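PDB 3ZTH: STU0660 from Streptococcus thermophilus, which probably binds DNA as a large, metal-binding Csn2 protein that takes part in CRISPR-mediated bacterial immunity. Local coordinates for residues 35-45 and 69-79. Numbering follows the deposited sequence.
Sequences WQILSWYFGGK and IVKRSSYHYID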
loop_
_atom_site.group_PDB
_atom_site.type_symbol
_atom_site.label_atom_id
_atom_site.label_comp_id
_atom_site.label_asym_id
_atom_site.label_seq_id
_atom_site.Cartn_x
_atom_site.Cartn_y
_atom_site.Cartn_z
ATOM N N TRP A 35 -28.597 -18.980 1.029
ATOM C CA TRP A 35 -28.157 -17.762 1.716
ATOM C C TRP A 35 -26.882 -17.195 1.075
ATOM O O TRP A 35 -26.758 -15.986 0.882
ATOM C CB TRP A 35 -27.870 -18.028 3.204
ATOM C CG TRP A 35 -27.206 -16.850 3.851
ATOM C CD1 TRP A 35 -27.794 -15.665 4.185
ATOM C CD2 TRP A 35 -25.800 -16.674 4.086
ATOM N NE1 TRP A 35 -26.849 -14.760 4.598
ATOM C CE2 TRP A 35 -25.616 -15.349 4.548
ATOM C CE3 TRP A 35 -24.678 -17.503 3.943
ATOM C CZ2 TRP A 35 -24.355 -14.829 4.871
ATOM C CZ3 TRP A 35 -23.418 -16.989 4.262
ATOM C CH2 TRP A 35 -23.268 -15.661 4.721
ATOM N N GLN A 36 -25.936 -18.070 0.756
ATOM C CA GLN A 36 -24.668 -17.642 0.166
ATOM C C GLN A 36 -24.864 -16.932 -1.170
ATOM O O GLN A 36 -24.220 -15.927 -1.450
ATOM C CB GLN A 36 -23.744 -18.855 -0.014
ATOM C CG GLN A 36 -22.317 -18.528 -0.459
ATOM C CD GLN A 36 -21.539 -17.729 0.578
ATOM O OE1 GLN A 36 -21.529 -16.492 0.546
ATOM N NE2 GLN A 36 -20.894 -18.432 1.516
ATOM N N ILE A 37 -25.748 -17.470 -1.997
ATOM C CA ILE A 37 -26.028 -16.877 -3.296
ATOM C C ILE A 37 -26.727 -15.535 -3.104
ATOM O O ILE A 37 -26.354 -14.534 -3.714
ATOM C CB ILE A 37 -26.955 -17.774 -4.133
ATOM C CG1 ILE A 37 -26.248 -19.078 -4.504
ATOM C CG2 ILE A 37 -27.389 -17.028 -5.372
ATOM C CD1 ILE A 37 -25.112 -18.895 -5.519
ATOM N N LEU A 38 -27.758 -15.525 -2.266
ATOM C CA LEU A 38 -28.510 -14.308 -2.000
ATOM C C LEU A 38 -27.614 -13.143 -1.583
ATOM O O LEU A 38 -27.686 -12.047 -2.144
ATOM C CB LEU A 38 -29.546 -14.569 -0.910
ATOM C CG LEU A 38 -30.850 -15.208 -1.374
ATOM C CD1 LEU A 38 -31.663 -15.654 -0.181
ATOM C CD2 LEU A 38 -31.621 -14.200 -2.195
ATOM N N SER A 39 -26.758 -13.386 -0.604
ATOM C CA SER A 39 -25.883 -12.334 -0.124
ATOM C C SER A 39 -24.863 -11.905 -1.175
ATOM O O SER A 39 -24.531 -10.727 -1.271
ATOM C CB SER A 39 -25.174 -12.786 1.155
ATOM O OG SER A 39 -24.301 -13.861 0.894
ATOM N N TRP A 40 -24.360 -12.853 -1.958
ATOM C CA TRP A 40 -23.381 -12.520 -2.986
ATOM C C TRP A 40 -24.042 -11.735 -4.102
ATOM O O TRP A 40 -23.531 -10.712 -4.543
ATOM C CB TRP A 40 -22.754 -13.791 -3.556
ATOM C CG TRP A 40 -21.574 -14.292 -2.772
ATOM C CD1 TRP A 40 -21.181 -13.893 -1.521
ATOM C CD2 TRP A 40 -20.629 -15.290 -3.188
ATOM N NE1 TRP A 40 -20.053 -14.580 -1.136
ATOM C CE2 TRP A 40 -19.691 -15.442 -2.139
ATOM C CE3 TRP A 40 -20.485 -16.069 -4.346
ATOM C CZ2 TRP A 40 -18.619 -16.344 -2.216
ATOM C CZ3 TRP A 40 -19.418 -16.965 -4.423
ATOM C CH2 TRP A 40 -18.499 -17.091 -3.361
ATOM N N TYR A 41 -25.191 -12.225 -4.546
ATOM C CA TYR A 41 -25.941 -11.597 -5.616
ATOM C C TYR A 41 -26.326 -10.160 -5.285
ATOM O O TYR A 41 -26.020 -9.233 -6.040
ATOM C CB TYR A 41 -27.212 -12.396 -5.881
ATOM C CG TYR A 41 -27.856 -12.123 -7.221
ATOM C CD1 TYR A 41 -27.281 -12.603 -8.402
ATOM C CD2 TYR A 41 -29.070 -11.437 -7.308
ATOM C CE1 TYR A 41 -27.895 -12.417 -9.630
ATOM C CE2 TYR A 41 -29.698 -11.244 -8.535
ATOM C CZ TYR A 41 -29.105 -11.741 -9.693
ATOM O OH TYR A 41 -29.735 -11.596 -10.910
ATOM N N PHE A 42 -27.006 -9.980 -4.159
ATOM C CA PHE A 42 -27.461 -8.655 -3.756
ATOM C C PHE A 42 -26.456 -7.868 -2.932
ATOM O O PHE A 42 -26.616 -6.665 -2.751
ATOM C CB PHE A 42 -28.774 -8.769 -2.973
ATOM C CG PHE A 42 -29.926 -9.298 -3.790
ATOM C CD1 PHE A 42 -30.335 -8.643 -4.951
ATOM C CD2 PHE A 42 -30.608 -10.447 -3.396
ATOM C CE1 PHE A 42 -31.401 -9.122 -5.703
ATOM C CE2 PHE A 42 -31.675 -10.934 -4.143
ATOM C CZ PHE A 42 -32.074 -10.269 -5.300
ATOM N N GLY A 43 -25.419 -8.544 -2.447
ATOM C CA GLY A 43 -24.412 -7.890 -1.630
ATOM C C GLY A 43 -23.268 -7.218 -2.367
ATOM O O GLY A 43 -22.418 -6.593 -1.733
ATOM N N GLY A 44 -23.223 -7.348 -3.690
ATOM C CA GLY A 44 -22.160 -6.707 -4.443
ATOM C C GLY A 44 -20.865 -7.493 -4.550
ATOM O O GLY A 44 -19.791 -6.930 -4.779
ATOM N N LYS A 45 -20.961 -8.804 -4.387
ATOM C CA LYS A 45 -19.789 -9.657 -4.481
ATOM C C LYS A 45 -19.093 -9.546 -5.842
ATOM O O LYS A 45 -19.736 -9.599 -6.888
ATOM C CB LYS A 45 -20.202 -11.110 -4.241
ATOM C CG LYS A 45 -19.113 -12.130 -4.459
ATOM C CD LYS A 45 -18.094 -12.099 -3.343
ATOM C CE LYS A 45 -17.123 -13.270 -3.467
ATOM N NZ LYS A 45 -16.212 -13.370 -2.290
ATOM N N ILE A 69 -34.565 -11.641 -15.283
ATOM C CA ILE A 69 -33.481 -11.453 -14.340
ATOM C C ILE A 69 -33.770 -10.360 -13.325
ATOM O O ILE A 69 -34.185 -9.256 -13.679
ATOM C CB ILE A 69 -32.163 -11.133 -15.067
ATOM C CG1 ILE A 69 -31.683 -12.376 -15.815
ATOM C CG2 ILE A 69 -31.114 -10.685 -14.073
ATOM C CD1 ILE A 69 -30.377 -12.182 -16.570
ATOM N N VAL A 70 -33.562 -10.688 -12.055
ATOM C CA VAL A 70 -33.768 -9.734 -10.977
ATOM C C VAL A 70 -32.440 -9.015 -10.808
ATOM O O VAL A 70 -31.455 -9.625 -10.429
ATOM C CB VAL A 70 -34.123 -10.452 -9.665
ATOM C CG1 VAL A 70 -34.382 -9.431 -8.565
ATOM C CG2 VAL A 70 -35.336 -11.337 -9.877
ATOM N N LYS A 71 -32.409 -7.723 -11.107
ATOM C CA LYS A 71 -31.171 -6.951 -11.003
ATOM C C LYS A 71 -30.519 -7.029 -9.628
ATOM O O LYS A 71 -31.196 -6.983 -8.601
ATOM C CB LYS A 71 -31.422 -5.485 -11.353
ATOM C CG LYS A 71 -31.900 -5.260 -12.768
ATOM C CD LYS A 71 -32.006 -3.776 -13.058
ATOM C CE LYS A 71 -32.549 -3.521 -14.455
ATOM N NZ LYS A 71 -32.604 -2.058 -14.752
ATOM N N ARG A 72 -29.195 -7.140 -9.624
ATOM C CA ARG A 72 -28.431 -7.221 -8.387
ATOM C C ARG A 72 -28.517 -5.900 -7.630
ATOM O O ARG A 72 -28.345 -5.851 -6.411
ATOM C CB ARG A 72 -26.967 -7.553 -8.697
ATOM C CG ARG A 72 -26.771 -8.897 -9.390
ATOM C CD ARG A 72 -25.298 -9.218 -9.593
ATOM N NE ARG A 72 -24.576 -9.276 -8.324
ATOM C CZ ARG A 72 -23.262 -9.438 -8.212
ATOM N NH1 ARG A 72 -22.514 -9.561 -9.297
ATOM N NH2 ARG A 72 -22.691 -9.469 -7.014
ATOM N N SER A 73 -28.799 -4.835 -8.367
ATOM C CA SER A 73 -28.908 -3.497 -7.799
ATOM C C SER A 73 -30.335 -3.223 -7.331
ATOM O O SER A 73 -30.615 -2.187 -6.732
ATOM C CB SER A 73 -28.525 -2.464 -8.861
ATOM O OG SER A 73 -29.424 -2.524 -9.960
ATOM N N SER A 74 -31.231 -4.159 -7.606
ATOM C CA SER A 74 -32.633 -4.015 -7.249
ATOM C C SER A 74 -32.946 -3.647 -5.791
ATOM O O SER A 74 -33.977 -3.032 -5.522
ATOM C CB SER A 74 -33.382 -5.297 -7.625
ATOM O OG SER A 74 -34.773 -5.148 -7.419
ATOM N N TYR A 75 -32.073 -4.006 -4.852
ATOM C CA TYR A 75 -32.328 -3.702 -3.441
ATOM C C TYR A 75 -31.137 -3.102 -2.720
ATOM O O TYR A 75 -29.998 -3.267 -3.142
ATOM C CB TYR A 75 -32.673 -4.973 -2.648
ATOM C CG TYR A 75 -33.856 -5.781 -3.113
ATOM C CD1 TYR A 75 -35.152 -5.456 -2.714
ATOM C CD2 TYR A 75 -33.677 -6.903 -3.916
ATOM C CE1 TYR A 75 -36.235 -6.234 -3.099
ATOM C CE2 TYR A 75 -34.756 -7.687 -4.305
ATOM C CZ TYR A 75 -36.031 -7.347 -3.894
ATOM O OH TYR A 75 -37.101 -8.122 -4.295
ATOM N N HIS A 76 -31.423 -2.413 -1.617
ATOM C CA HIS A 76 -30.387 -1.889 -0.742
ATOM C C HIS A 76 -30.318 -3.067 0.226
ATOM O O HIS A 76 -31.110 -3.164 1.164
ATOM C CB HIS A 76 -30.849 -0.632 -0.006
ATOM C CG HIS A 76 -30.677 0.624 -0.799
ATOM N ND1 HIS A 76 -31.652 1.113 -1.643
ATOM C CD2 HIS A 76 -29.620 1.464 -0.916
ATOM C CE1 HIS A 76 -31.204 2.200 -2.246
ATOM N NE2 HIS A 76 -29.974 2.434 -1.823
ATOM N N TYR A 77 -29.386 -3.971 -0.040
ATOM C CA TYR A 77 -29.210 -5.196 0.731
ATOM C C TYR A 77 -28.416 -5.093 2.033
ATOM O O TYR A 77 -27.312 -4.556 2.057
ATOM C CB TYR A 77 -28.539 -6.231 -0.168
ATOM C CG TYR A 77 -28.420 -7.608 0.426
ATOM C CD1 TYR A 77 -29.509 -8.477 0.432
ATOM C CD2 TYR A 77 -27.217 -8.050 0.978
ATOM C CE1 TYR A 77 -29.405 -9.755 0.969
ATOM C CE2 TYR A 77 -27.102 -9.325 1.523
ATOM C CZ TYR A 77 -28.201 -10.173 1.515
ATOM O OH TYR A 77 -28.104 -11.437 2.054
ATOM N N ILE A 78 -28.976 -5.617 3.115
ATOM C CA ILE A 78 -28.264 -5.619 4.385
ATOM C C ILE A 78 -28.268 -7.020 4.965
ATOM O O ILE A 78 -29.323 -7.558 5.304
ATOM C CB ILE A 78 -28.892 -4.710 5.433
ATOM C CG1 ILE A 78 -28.768 -3.250 5.013
ATOM C CG2 ILE A 78 -28.205 -4.955 6.771
ATOM C CD1 ILE A 78 -29.270 -2.260 6.072
ATOM N N ASP A 79 -27.084 -7.604 5.090
ATOM C CA ASP A 79 -26.970 -8.948 5.627
ATOM C C ASP A 79 -26.599 -8.953 7.097
ATOM O O ASP A 79 -25.586 -8.392 7.490
ATOM C CB ASP A 79 -25.922 -9.746 4.856
ATOM C CG ASP A 79 -26.033 -11.236 5.118
ATOM O OD1 ASP A 79 -25.426 -11.708 6.101
ATOM O OD2 ASP A 79 -26.743 -11.927 4.355
HETATM O O HOH W 1 -25.054 -6.516 -5.818
#
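R72 reaches over the ring of Y41 to carbonyls at and just beyond the C-terminal end of helix 28-43, where this helix packs on strand 76-80, outermost in the sheet of this chain, in a P-loop NTPase-like fold. Followed outward, R72 first sets CB 3.3 Å from Y41 O. CG then sits 3.6 Å above the centre of the Y41 ring, a CH-pi contact almost along the ring normal. CD stays near the ring's CD1 and CE1, and the bend at chi3 (60°) turns the guanidinium back toward the helix end. There NE gives a nearly straight bond (173°) to a lone pair of Y41 O, NH2 an equally direct one to K45 O and a weak one to W40 O. Y41 OH in turn donates to V70 O at 2.7 Å.

Deeper in, Y75 points its ring edge at one face of F42 in a T-shaped pair (centroids 5.2 Å apart). Y77 lies along F42 CB and G43 CA, its OH reaching S39 CA. Outside the segments, L200 of the adjacent strand 199-204 touches F42 and Y75. At the far end D79 OD2 accepts hydrogen bonds from W35 NE1 (2.8 Å) on its syn lone pair and from Y77 OH on its anti one.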